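Local coordinates for envelope glycoprotein (Thogoto virus, PDB 5XEA) that probably attaches the virus to a host-cell receptor and later induces fusion of the virion with the host membrane, at residues Y53-G58 / N128-H134; E121-A127 / T436-N442. One frame throughout, in Å; residues are numbered along the deposited sequence.

Contact 1: Y53-G58 / N128-H134; sequences YCYNGG and NWKFAYH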
ATOM      1  N   TYR B  53      -8.068  49.757  -0.595  1.00 39.56           N
ATOM      2  CA  TYR B  53      -8.260  51.185  -0.362  1.00 34.57           C
ATOM      3  C   TYR B  53      -7.493  51.948  -1.441  1.00 39.76           C
ATOM      4  O   TYR B  53      -6.262  51.910  -1.482  1.00 38.68           O
ATOM      5  CB  TYR B  53      -7.769  51.547   1.034  1.00 38.69           C
ATOM      6  CG  TYR B  53      -7.962  52.997   1.430  1.00 37.84           C
ATOM      7  CD1 TYR B  53      -9.232  53.512   1.655  1.00 39.99           C
ATOM      8  CD2 TYR B  53      -6.867  53.845   1.608  1.00 39.11           C
ATOM      9  CE1 TYR B  53      -9.414  54.844   2.043  1.00 43.08           C
ATOM     10  CE2 TYR B  53      -7.042  55.182   1.993  1.00 39.81           C
ATOM     11  CZ  TYR B  53      -8.316  55.666   2.215  1.00 41.22           C
ATOM     12  OH  TYR B  53      -8.502  56.977   2.601  1.00 42.87           O
ATOM     13  N   CYS B  54      -8.208  52.638  -2.310  1.00 32.45           N
ATOM     14  CA  CYS B  54      -7.595  53.252  -3.476  1.00 35.88           C
ATOM     15  C   CYS B  54      -7.834  54.752  -3.443  1.00 38.12           C
ATOM     16  O   CYS B  54      -8.754  55.224  -2.779  1.00 36.13           O
ATOM     17  CB  CYS B  54      -8.171  52.655  -4.755  1.00 33.04           C
ATOM     18  SG  CYS B  54      -8.008  50.844  -4.820  1.00 47.02           S
ATOM     19  N   TYR B  55      -6.995  55.493  -4.164  1.00 35.04           N
ATOM     20  CA  TYR B  55      -7.248  56.904  -4.439  1.00 38.80           C
ATOM     21  C   TYR B  55      -7.016  57.166  -5.918  1.00 39.61           C
ATOM     22  O   TYR B  55      -6.020  56.714  -6.490  1.00 41.97           O
ATOM     23  CB  TYR B  55      -6.364  57.845  -3.597  1.00 38.61           C
ATOM     24  CG  TYR B  55      -6.571  59.317  -3.940  1.00 38.28           C
ATOM     25  CD1 TYR B  55      -7.743  59.972  -3.579  1.00 33.87           C
ATOM     26  CD2 TYR B  55      -5.608  60.041  -4.647  1.00 40.50           C
ATOM     27  CE1 TYR B  55      -7.944  61.316  -3.890  1.00 33.84           C
ATOM     28  CE2 TYR B  55      -5.807  61.399  -4.962  1.00 39.14           C
ATOM     29  CZ  TYR B  55      -6.982  62.019  -4.577  1.00 41.96           C
ATOM     30  OH  TYR B  55      -7.219  63.339  -4.879  1.00 46.12           O
ATOM     31  N   ASN B  56      -7.947  57.881  -6.532  1.00 34.47           N
ATOM     32  CA  ASN B  56      -7.861  58.249  -7.937  1.00 30.27           C
ATOM     33  C   ASN B  56      -7.608  59.759  -8.023  1.00 41.75           C
ATOM     34  O   ASN B  56      -8.540  60.555  -7.908  1.00 36.91           O
ATOM     35  CB  ASN B  56      -9.149  57.868  -8.657  1.00 38.70           C
ATOM     36  CG  ASN B  56      -9.089  58.132 -10.144  1.00 37.21           C
ATOM     37  OD1 ASN B  56      -8.170  58.778 -10.637  1.00 41.75           O
ATOM     38  ND2 ASN B  56     -10.069  57.617 -10.869  1.00 39.76           N
ATOM     39  N   GLY B  57      -6.357  60.149  -8.247  1.00 38.12           N
ATOM     40  CA  GLY B  57      -6.046  61.561  -8.485  1.00 43.80           C
ATOM     41  C   GLY B  57      -5.525  61.826  -9.887  1.00 41.49           C
ATOM     42  O   GLY B  57      -4.907  62.861 -10.144  1.00 48.69           O
ATOM     43  N   GLY B  58      -5.780  60.889 -10.814  1.00 46.59           N
ATOM     44  CA  GLY B  58      -5.221  60.946 -12.151  1.00 36.93           C
ATOM     45  C   GLY B  58      -3.771  60.482 -12.125  1.00 43.54           C
ATOM     46  O   GLY B  58      -3.163  60.462 -11.051  1.00 40.79           O
ATOM     47  N   ASN B 128     -11.456  51.867  -8.664  1.00 39.98           N
ATOM     48  CA  ASN B 128     -10.924  53.188  -8.335  1.00 35.17           C
ATOM     49  C   ASN B 128     -11.442  54.185  -9.366  1.00 36.26           C
ATOM     50  O   ASN B 128     -10.651  54.920  -9.953  1.00 38.63           O
ATOM     51  CB  ASN B 128      -9.387  53.148  -8.354  1.00 36.08           C
ATOM     52  CG  ASN B 128      -8.727  54.358  -7.684  1.00 36.25           C
ATOM     53  OD1 ASN B 128      -9.338  55.069  -6.883  1.00 38.17           O
ATOM     54  ND2 ASN B 128      -7.443  54.558  -7.987  1.00 35.57           N
ATOM     55  N   TRP B 129     -12.749  54.181  -9.643  1.00 36.53           N
ATOM     56  CA  TRP B 129     -13.257  54.886 -10.810  1.00 43.82           C
ATOM     57  C   TRP B 129     -13.771  56.290 -10.491  1.00 46.20           C
ATOM     58  O   TRP B 129     -14.229  56.981 -11.407  1.00 46.58           O
ATOM     59  CB  TRP B 129     -14.360  54.080 -11.510  1.00 39.95           C
ATOM     60  CG  TRP B 129     -15.386  53.486 -10.597  1.00 42.27           C
ATOM     61  CD1 TRP B 129     -15.453  52.181 -10.183  1.00 44.92           C
ATOM     62  CD2 TRP B 129     -16.513  54.151 -10.015  1.00 43.65           C
ATOM     63  NE1 TRP B 129     -16.544  52.002  -9.366  1.00 40.33           N
ATOM     64  CE2 TRP B 129     -17.212  53.194  -9.247  1.00 47.96           C
ATOM     65  CE3 TRP B 129     -16.991  55.471 -10.054  1.00 47.00           C
ATOM     66  CZ2 TRP B 129     -18.357  53.509  -8.524  1.00 42.66           C
ATOM     67  CZ3 TRP B 129     -18.136  55.781  -9.337  1.00 52.02           C
ATOM     68  CH2 TRP B 129     -18.805  54.801  -8.583  1.00 46.84           C
ATOM     69  N   LYS B 130     -13.704  56.710  -9.225  1.00 40.62           N
ATOM     70  CA  LYS B 130     -14.247  57.989  -8.777  1.00 39.53           C
ATOM     71  C   LYS B 130     -13.101  58.993  -8.708  1.00 41.99           C
ATOM     72  O   LYS B 130     -12.370  59.054  -7.717  1.00 39.29           O
ATOM     73  CB  LYS B 130     -14.951  57.842  -7.432  1.00 35.90           C
ATOM     74  CG  LYS B 130     -15.750  59.088  -7.035  1.00 43.08           C
ATOM     75  CD  LYS B 130     -17.003  59.219  -7.871  1.00 48.10           C
ATOM     76  CE  LYS B 130     -17.745  60.523  -7.552  1.00 58.44           C
ATOM     77  NZ  LYS B 130     -19.033  60.599  -8.299  1.00 63.07           N
ATOM     78  N   PHE B 131     -12.955  59.779  -9.770  1.00 43.87           N
ATOM     79  CA  PHE B 131     -11.870  60.747  -9.853  1.00 36.52           C
ATOM     80  C   PHE B 131     -11.906  61.723  -8.686  1.00 39.97           C
ATOM     81  O   PHE B 131     -12.967  62.233  -8.319  1.00 39.52           O
ATOM     82  CB  PHE B 131     -11.937  61.524 -11.165  1.00 38.32           C
ATOM     83  CG  PHE B 131     -10.872  62.580 -11.281  1.00 40.94           C
ATOM     84  CD1 PHE B 131      -9.546  62.220 -11.431  1.00 43.48           C
ATOM     85  CD2 PHE B 131     -11.202  63.946 -11.224  1.00 41.54           C
ATOM     86  CE1 PHE B 131      -8.560  63.180 -11.533  1.00 44.04           C
ATOM     87  CE2 PHE B 131     -10.217  64.917 -11.319  1.00 42.17           C
ATOM     88  CZ  PHE B 131      -8.893  64.540 -11.482  1.00 39.15           C
ATOM     89  N   ALA B 132     -10.722  61.966  -8.107  1.00 38.09           N
ATOM     90  CA  ALA B 132     -10.487  62.874  -6.987  1.00 34.06           C
ATOM     91  C   ALA B 132     -11.126  62.391  -5.711  1.00 36.44           C
ATOM     92  O   ALA B 132     -11.356  63.192  -4.790  1.00 41.62           O
ATOM     93  CB  ALA B 132     -10.960  64.314  -7.295  1.00 39.24           C
ATOM     94  N   TYR B 133     -11.413  61.087  -5.618  1.00 39.48           N
ATOM     95  CA  TYR B 133     -11.910  60.499  -4.388  1.00 33.66           C
ATOM     96  C   TYR B 133     -11.209  59.177  -4.118  1.00 35.99           C
ATOM     97  O   TYR B 133     -10.597  58.564  -5.002  1.00 38.12           O
ATOM     98  CB  TYR B 133     -13.426  60.249  -4.436  1.00 36.94           C
ATOM     99  CG  TYR B 133     -14.284  61.493  -4.389  1.00 40.81           C
ATOM    100  CD1 TYR B 133     -14.814  61.945  -3.185  1.00 46.63           C
ATOM    101  CD2 TYR B 133     -14.582  62.198  -5.551  1.00 42.74           C
ATOM    102  CE1 TYR B 133     -15.599  63.086  -3.133  1.00 51.53           C
ATOM    103  CE2 TYR B 133     -15.377  63.326  -5.517  1.00 42.08           C
ATOM    104  CZ  TYR B 133     -15.880  63.765  -4.299  1.00 49.03           C
ATOM    105  OH  TYR B 133     -16.665  64.886  -4.246  1.00 65.70           O
ATOM    106  N   HIS B 134     -11.338  58.734  -2.876  1.00 34.44           N
ATOM    107  CA  HIS B 134     -10.888  57.422  -2.445  1.00 33.32           C
ATOM    108  C   HIS B 134     -11.989  56.393  -2.671  1.00 40.03           C
ATOM    109  O   HIS B 134     -13.183  56.718  -2.659  1.00 39.37           O
ATOM    110  CB  HIS B 134     -10.515  57.439  -0.973  1.00 37.89           C
ATOM    111  CG  HIS B 134      -9.387  58.359  -0.654  1.00 37.97           C
ATOM    112  ND1 HIS B 134      -8.098  57.915  -0.477  1.00 43.85           N
ATOM    113  CD2 HIS B 134      -9.351  59.702  -0.491  1.00 35.25           C
ATOM    114  CE1 HIS B 134      -7.313  58.945  -0.213  1.00 40.31           C
ATOM    115  NE2 HIS B 134      -8.049  60.038  -0.209  1.00 47.89           N
TER
HETATM  116  O   HOH W   1      -9.176  64.628  -3.694  1.00 43.73           O

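Contact 2: E121-A127 / T436-N442; sequences ELVRRDA and TMMYTKN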
ATOM      1  N   GLU B 121     -17.317  32.965   0.490  1.00 36.48           N
ATOM      2  CA  GLU B 121     -16.171  33.229  -0.371  1.00 38.66           C
ATOM      3  C   GLU B 121     -16.142  34.712  -0.739  1.00 38.28           C
ATOM      4  O   GLU B 121     -17.188  35.352  -0.888  1.00 34.25           O
ATOM      5  CB  GLU B 121     -16.213  32.374  -1.638  1.00 37.29           C
ATOM      6  CG  GLU B 121     -14.924  32.449  -2.467  1.00 41.40           C
ATOM      7  CD  GLU B 121     -13.672  32.061  -1.658  1.00 47.30           C
ATOM      8  OE1 GLU B 121     -12.944  32.972  -1.216  1.00 39.12           O
ATOM      9  OE2 GLU B 121     -13.410  30.848  -1.461  1.00 46.92           O
ATOM     10  N   LEU B 122     -14.941  35.257  -0.864  1.00 38.05           N
ATOM     11  CA  LEU B 122     -14.781  36.677  -1.136  1.00 42.14           C
ATOM     12  C   LEU B 122     -14.724  36.908  -2.639  1.00 37.75           C
ATOM     13  O   LEU B 122     -14.496  35.988  -3.414  1.00 34.11           O
ATOM     14  CB  LEU B 122     -13.521  37.230  -0.458  1.00 39.09           C
ATOM     15  CG  LEU B 122     -12.117  36.710  -0.788  1.00 34.09           C
ATOM     16  CD1 LEU B 122     -11.535  37.248  -2.088  1.00 35.75           C
ATOM     17  CD2 LEU B 122     -11.194  37.060   0.388  1.00 35.56           C
ATOM     18  N   VAL B 123     -14.972  38.150  -3.039  1.00 32.49           N
ATOM     19  CA  VAL B 123     -14.792  38.626  -4.405  1.00 36.84           C
ATOM     20  C   VAL B 123     -13.600  39.565  -4.376  1.00 36.93           C
ATOM     21  O   VAL B 123     -13.497  40.404  -3.478  1.00 37.82           O
ATOM     22  CB  VAL B 123     -16.042  39.360  -4.928  1.00 45.09           C
ATOM     23  CG1 VAL B 123     -15.840  39.800  -6.379  1.00 41.42           C
ATOM     24  CG2 VAL B 123     -17.273  38.478  -4.825  1.00 45.32           C
ATOM     25  N   ARG B 124     -12.683  39.412  -5.321  1.00 34.84           N
ATOM     26  CA  ARG B 124     -11.508  40.274  -5.369  1.00 36.27           C
ATOM     27  C   ARG B 124     -11.825  41.480  -6.244  1.00 37.47           C
ATOM     28  O   ARG B 124     -12.007  41.336  -7.450  1.00 37.99           O
ATOM     29  CB  ARG B 124     -10.293  39.535  -5.908  1.00 35.35           C
ATOM     30  CG  ARG B 124      -9.131  40.503  -6.158  1.00 39.94           C
ATOM     31  CD  ARG B 124      -7.968  39.784  -6.782  1.00 38.76           C
ATOM     32  NE  ARG B 124      -6.868  40.691  -7.040  1.00 39.52           N
ATOM     33  CZ  ARG B 124      -5.716  40.313  -7.574  1.00 48.48           C
ATOM     34  NH1 ARG B 124      -5.519  39.037  -7.888  1.00 51.13           N
ATOM     35  NH2 ARG B 124      -4.763  41.204  -7.791  1.00 49.56           N
ATOM     36  N   ARG B 125     -11.896  42.664  -5.642  1.00 35.84           N
ATOM     37  CA  ARG B 125     -12.231  43.880  -6.387  1.00 39.65           C
ATOM     38  C   ARG B 125     -11.365  45.030  -5.887  1.00 40.17           C
ATOM     39  O   ARG B 125     -11.188  45.192  -4.673  1.00 36.28           O
ATOM     40  CB  ARG B 125     -13.723  44.221  -6.227  1.00 37.38           C
ATOM     41  CG  ARG B 125     -14.214  45.387  -7.078  1.00 56.60           C
ATOM     42  CD  ARG B 125     -15.748  45.451  -7.100  1.00 56.83           C
ATOM     43  NE  ARG B 125     -16.232  46.627  -7.824  1.00 56.25           N
ATOM     44  CZ  ARG B 125     -16.548  46.637  -9.115  1.00 54.47           C
ATOM     45  NH1 ARG B 125     -16.436  45.527  -9.837  1.00 55.25           N
ATOM     46  NH2 ARG B 125     -16.982  47.752  -9.689  1.00 51.42           N
ATOM     47  N   ASP B 126     -10.807  45.816  -6.809  1.00 40.20           N
ATOM     48  CA  ASP B 126     -10.043  47.008  -6.418  1.00 43.27           C
ATOM     49  C   ASP B 126     -10.372  48.199  -7.321  1.00 43.39           C
ATOM     50  O   ASP B 126      -9.491  48.921  -7.795  1.00 41.42           O
ATOM     51  CB  ASP B 126      -8.540  46.729  -6.392  1.00 45.32           C
ATOM     52  CG  ASP B 126      -7.994  46.247  -7.724  1.00 56.56           C
ATOM     53  OD1 ASP B 126      -8.717  46.304  -8.747  1.00 60.78           O
ATOM     54  OD2 ASP B 126      -6.816  45.819  -7.736  1.00 66.92           O
ATOM     55  N   ALA B 127     -11.662  48.433  -7.529  1.00 45.60           N
ATOM     56  CA  ALA B 127     -12.104  49.548  -8.360  1.00 43.01           C
ATOM     57  C   ALA B 127     -11.660  50.888  -7.773  1.00 35.76           C
ATOM     58  O   ALA B 127     -11.508  51.043  -6.553  1.00 37.81           O
ATOM     59  CB  ALA B 127     -13.622  49.514  -8.517  1.00 40.59           C
ATOM     60  N   THR B 436     -10.400  32.250  -6.711  1.00 33.25           N
ATOM     61  CA  THR B 436     -11.109  33.514  -6.571  1.00 35.81           C
ATOM     62  C   THR B 436     -10.197  34.706  -6.830  1.00 32.35           C
ATOM     63  O   THR B 436     -10.650  35.742  -7.336  1.00 35.09           O
ATOM     64  CB  THR B 436     -11.707  33.654  -5.179  1.00 38.42           C
ATOM     65  OG1 THR B 436     -12.221  32.393  -4.735  1.00 63.63           O
ATOM     66  CG2 THR B 436     -12.842  34.623  -5.275  1.00 41.14           C
ATOM     67  N   MET B 437      -8.928  34.597  -6.435  1.00 34.64           N
ATOM     68  CA  MET B 437      -7.966  35.674  -6.579  1.00 34.53           C
ATOM     69  C   MET B 437      -7.372  35.754  -7.979  1.00 38.86           C
ATOM     70  O   MET B 437      -6.626  36.694  -8.262  1.00 38.61           O
ATOM     71  CB  MET B 437      -6.857  35.504  -5.541  1.00 30.57           C
ATOM     72  CG  MET B 437      -7.349  35.692  -4.090  1.00 31.11           C
ATOM     73  SD  MET B 437      -7.761  37.440  -3.781  1.00 36.92           S
ATOM     74  CE  MET B 437      -6.121  38.159  -3.841  1.00 32.33           C
ATOM     75  N   MET B 438      -7.710  34.807  -8.859  1.00 34.10           N
ATOM     76  CA  MET B 438      -7.003  34.667 -10.131  1.00 35.46           C
ATOM     77  C   MET B 438      -7.043  35.959 -10.963  1.00 38.15           C
ATOM     78  O   MET B 438      -6.059  36.311 -11.626  1.00 42.59           O
ATOM     79  CB  MET B 438      -7.604  33.520 -10.924  1.00 33.61           C
ATOM     80  CG  MET B 438      -6.795  33.179 -12.127  1.00 39.87           C
ATOM     81  SD  MET B 438      -7.454  31.697 -12.876  1.00 48.67           S
ATOM     82  CE  MET B 438      -6.835  30.453 -11.725  1.00 33.17           C
ATOM     83  N   TYR B 439      -8.158  36.677 -10.943  1.00 37.65           N
ATOM     84  CA  TYR B 439      -8.180  38.010 -11.546  1.00 40.56           C
ATOM     85  C   TYR B 439      -9.154  38.891 -10.774  1.00 47.25           C
ATOM     86  O   TYR B 439     -10.059  38.405 -10.086  1.00 39.98           O
ATOM     87  CB  TYR B 439      -8.542  37.967 -13.046  1.00 44.38           C
ATOM     88  CG  TYR B 439      -9.814  37.196 -13.349  1.00 47.39           C
ATOM     89  CD1 TYR B 439     -11.035  37.848 -13.414  1.00 41.17           C
ATOM     90  CD2 TYR B 439      -9.792  35.819 -13.557  1.00 43.94           C
ATOM     91  CE1 TYR B 439     -12.205  37.167 -13.672  1.00 45.33           C
ATOM     92  CE2 TYR B 439     -10.980  35.107 -13.824  1.00 45.41           C
ATOM     93  CZ  TYR B 439     -12.175  35.793 -13.885  1.00 49.92           C
ATOM     94  OH  TYR B 439     -13.363  35.145 -14.141  1.00 47.36           O
ATOM     95  N   THR B 440      -8.941  40.200 -10.878  1.00 40.93           N
ATOM     96  CA  THR B 440      -9.820  41.152 -10.229  1.00 43.25           C
ATOM     97  C   THR B 440     -11.125  41.288 -11.016  1.00 45.65           C
ATOM     98  O   THR B 440     -11.157  41.193 -12.248  1.00 43.98           O
ATOM     99  CB  THR B 440      -9.110  42.501 -10.090  1.00 52.90           C
ATOM    100  OG1 THR B 440      -9.841  43.330  -9.182  1.00 68.17           O
ATOM    101  CG2 THR B 440      -9.016  43.211 -11.453  1.00 50.77           C
ATOM    102  N   LYS B 441     -12.217  41.478 -10.292  1.00 40.76           N
ATOM    103  CA  LYS B 441     -13.536  41.593 -10.906  1.00 44.07           C
ATOM    104  C   LYS B 441     -13.952  43.065 -10.829  1.00 51.04           C
ATOM    105  O   LYS B 441     -14.746  43.461  -9.976  1.00 51.30           O
ATOM    106  CB  LYS B 441     -14.560  40.656 -10.203  1.00 46.97           C
ATOM    107  CG  LYS B 441     -14.015  39.255  -9.820  1.00 53.33           C
ATOM    108  CD  LYS B 441     -14.090  38.249 -10.958  1.00 50.70           C
ATOM    109  CE  LYS B 441     -13.691  36.814 -10.489  1.00 51.70           C
ATOM    110  NZ  LYS B 441     -12.273  36.730 -10.003  1.00 44.75           N
ATOM    111  N   ASN B 442     -13.394  43.884 -11.726  1.00 56.22           N
ATOM    112  CA  ASN B 442     -13.533  45.341 -11.660  1.00 68.19           C
ATOM    113  C   ASN B 442     -14.563  45.922 -12.624  1.00 80.52           C
ATOM    114  O   ASN B 442     -14.586  47.143 -12.814  1.00 83.20           O
ATOM    115  CB  ASN B 442     -12.185  46.025 -11.912  1.00 63.64           C
ATOM    116  CG  ASN B 442     -11.259  45.940 -10.720  1.00 66.80           C
ATOM    117  OD1 ASN B 442     -11.673  45.558  -9.615  1.00 51.63           O
ATOM    118  ND2 ASN B 442      -9.998  46.303 -10.929  1.00 71.96           N
TER
HETATM  119  O   HOH W   2     -13.011  37.118  -7.012  1.00 40.05           O

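Contact 1: Y53-G58 / N128-H134
The carbonyl O of N56 takes the backbone N-H of A132 at 2.6 Å, and it does so where strand 40-56 runs out beside strand 133-156, antiparallel, at the far tip of the elongated chain. In the gp64 family, which belongs to the class III fusogens, this end of the fusion domain carries the membrane-directed fusion loops, and the turns here are consistent with that. The second strand is entered by a type II turn from K130 to Y133, whose third residue, A132, takes the positive phi of that position although it is not glycine; its methyl is at least small. Y133 O then receives N56 N at 3.1 Å.

Asparagine suits position 56 because its amide serves both ways. With CG anti to the backbone N (chi1 -176°), OD1 curls back to accept G58 N in an Asx turn, while ND2 makes a weak bond to N128 O and a further one to L59 O of the second subunit. G57 sits inside this turn, where a CB would run into Y55 CE2; G58 has a positive phi that suits glycine, and the edge of the F131 ring lies against its N. N128 adds a bond of its own: ND2 donates to Y55 O at 3.0 Å, almost straight (173°), approaching from above the carbonyl plane. C54, tied to C66 by a disulfide, sets its CB against N128 OD1.

Aromatic side chains line the other face. The H134 imidazole is held between two tyrosines: Y53 OH lies 3.2 Å over one face, toward the rim, the two rings nearly parallel but slid apart, while Y55 CD1 lies over the centre of the opposite face, its ring inclined by 42°. At the outer end of Y55, one water joins OH, at 2.6 Å, to A132 O, at 2.8 Å.

Contact 2: E121-A127 / T436-N442
R124 reaches across to the end of helix 421-437 and the chain after it, its own chain extended and CG anti to the backbone N (chi1 171°). CB lies 3.9 Å from M437 SD, CG 4.1 Å and CD 3.8 Å from the same sulfur, and the bent thioether crosses the aliphatic stem at about a right angle. NE comes nearest to M437 CE and is buried without a polar partner. At the tip, NH1 donates to M437 O at 2.6 Å, lying in the carbonyl plane and keeping that oxygen at the guanidinium edge, while T440 N lies over one face. NH1 also makes a weak bond to M438 O of the third subunit. A long arginine suits this place, since it offers methylenes to sulfur and a charged end to carbonyls.

The backbone beyond is pinned directly: K441 N donates to R124 O at 2.9 Å, nearly straight. Next, N442 turns its amide to D126, taking D126 N on an OD1 lone pair at 2.9 Å; its ND2 also points at D126 OD1, but the modelled 2.5 Å is doubtfully short. Asparagine suits the place as an acceptor for that backbone N-H. R125 places NH1 weakly on K441 O, though its chief partner is D97, through NH2. A water links R124 N, T436 O and K441 NZ, and NZ itself folds back to Y439 O.

An extended C-terminal segment laid along the fusion domain, with neighbouring subunits against it, is consistent with the trimeric hairpin of post-fusion class III fusogens.

Contact 1 and contact 2 follow one another along the fusion domain, their centres about 18 Å apart, and they are continuous in the chain: residues 121-127 run straight into 128-134. They touch where the disulfide sulfur C54 SG packs 3.8 Å from D126 O and 3.9 Å from A127 O. D97 joins them too, since its OD2 receives W129 NE1 from the first and R125 NH2 from the second. Contact 1 lies at what is probably the membrane-directed tip, as in gp64, whereas contact 2 lays the C-terminal segment beside the strands leading there; beyond it, T447 touches K130. Both also reach the second subunit, at L59 and W50 respectively.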